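Local coordinates for maltose/maltodextrin-binding protein (Thermus thermophilus, PDB 2GH9), which binds maltotriose and probably serves as the periplasmic solute-binding component of a maltodextrin uptake system, at residues P339-G342 and K343-G346. Numbering follows the deposited sequence.
With GLC (alpha-D-glucopyranose), chain B.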
# COMPACT_ATOMS: atom_id res chain seq x y z
N PRO A 339 6.61 9.69 -12.24
CA PRO A 339 5.52 9.40 -13.15
C PRO A 339 5.56 8.01 -13.78
O PRO A 339 4.51 7.41 -14.02
CB PRO A 339 5.67 10.48 -14.23
CG PRO A 339 6.33 11.59 -13.52
CD PRO A 339 7.29 10.95 -12.58
N GLU A 340 6.77 7.53 -14.04
CA GLU A 340 7.01 6.26 -14.72
C GLU A 340 6.55 5.03 -13.93
O GLU A 340 6.26 3.99 -14.51
CB GLU A 340 8.52 6.15 -15.02
CG GLU A 340 9.01 7.18 -16.07
CD GLU A 340 9.46 8.52 -15.49
OE1 GLU A 340 9.41 8.74 -14.26
OE2 GLU A 340 9.89 9.37 -16.29
N MET A 341 6.46 5.16 -12.60
CA MET A 341 5.94 4.07 -11.77
C MET A 341 4.57 3.56 -12.29
O MET A 341 4.32 2.36 -12.28
CB MET A 341 5.84 4.52 -10.30
CG MET A 341 5.83 3.39 -9.30
SD MET A 341 7.13 2.15 -9.53
CE MET A 341 6.17 0.70 -9.95
N GLY A 342 3.72 4.47 -12.76
CA GLY A 342 2.41 4.09 -13.32
C GLY A 342 2.48 3.11 -14.50
O GLY A 342 1.56 2.30 -14.70
N LYS A 343 3.57 3.19 -15.26
CA LYS A 343 3.84 2.28 -16.38
C LYS A 343 4.29 0.88 -15.95
O LYS A 343 4.10 -0.09 -16.69
CB LYS A 343 4.91 2.88 -17.31
CG LYS A 343 4.40 3.94 -18.30
CD LYS A 343 4.66 5.36 -17.81
CE LYS A 343 4.65 6.38 -18.97
NZ LYS A 343 4.88 7.78 -18.44
N VAL A 344 4.88 0.75 -14.76
CA VAL A 344 5.50 -0.53 -14.34
C VAL A 344 4.50 -1.57 -13.84
O VAL A 344 4.62 -2.75 -14.17
CB VAL A 344 6.60 -0.29 -13.29
CG1 VAL A 344 7.17 -1.63 -12.76
CG2 VAL A 344 7.73 0.56 -13.91
N TRP A 345 3.50 -1.14 -13.07
CA TRP A 345 2.60 -2.06 -12.38
C TRP A 345 1.89 -3.06 -13.31
O TRP A 345 1.73 -4.23 -12.97
CB TRP A 345 1.53 -1.28 -11.60
CG TRP A 345 2.03 -0.34 -10.53
CD1 TRP A 345 1.82 1.01 -10.47
CD2 TRP A 345 2.74 -0.67 -9.32
NE1 TRP A 345 2.37 1.53 -9.34
CE2 TRP A 345 2.94 0.53 -8.61
CE3 TRP A 345 3.23 -1.87 -8.78
CZ2 TRP A 345 3.61 0.57 -7.38
CZ3 TRP A 345 3.91 -1.82 -7.58
CH2 TRP A 345 4.09 -0.60 -6.89
N GLY A 346 1.43 -2.57 -14.45
CA GLY A 346 0.67 -3.42 -15.38
C GLY A 346 1.47 -4.61 -15.89
O GLY A 346 1.10 -5.76 -15.63
C1 GLC B . -0.13 -0.22 -5.00
C2 GLC B . 0.05 1.13 -5.65
C3 GLC B . -0.86 1.27 -6.86
C4 GLC B . -0.64 0.09 -7.80
C5 GLC B . -0.79 -1.26 -7.08
C6 GLC B . -0.44 -2.47 -7.97
O2 GLC B . -0.22 2.18 -4.71
O3 GLC B . -0.60 2.49 -7.54
O4 GLC B . -1.56 0.20 -8.87
O5 GLC B . 0.07 -1.30 -5.94
O6 GLC B . -1.04 -3.65 -7.42
O HOH W 1 0.63 0.05 -15.68
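K343 N donates to E340 O at 2.9 Å, one of two direct i to i+3 bonds that draw this turn together; in the other, V344 N reaches M341 O with an N-H...O angle of 147°. Both donors stand well above the carbonyl planes, off the lone pairs, as in i to i+3 bonding. One residue on, a water bridges a would-be i to i+4 step, donating to G342 O (2.6 Å from the water O) and accepting from the amide of G346.

On this backbone the M341 methyl sits over one face of the W345 ring. M341 sets CG anti to its own amide nitrogen (chi1 -157°), and bends at chi2 and chi3 carry CE over the centre of the six-membered ring, 3.6 Å from the W345 ring centroid, a CH-pi contact. SD lies obliquely, giving a Met-aromatic pair, while CE also rests on V344 CB at 3.5 Å. On the opposite face lies the glucose, offset toward the rim, its C4 3.7 Å from W345 CE2. W345 NE1 makes a weak hydrogen bond to D65, which also binds this glucose. A leucine in place of W345 would probably strip the sugar of its flat stacking surface and leave the M341 methyl without its aromatic partner. Stacking of a sugar on an aromatic ring, backed in this protein by a methionine on helix 341-357, is characteristic of the carbohydrate-binding cleft in periplasmic maltodextrin-binding proteins.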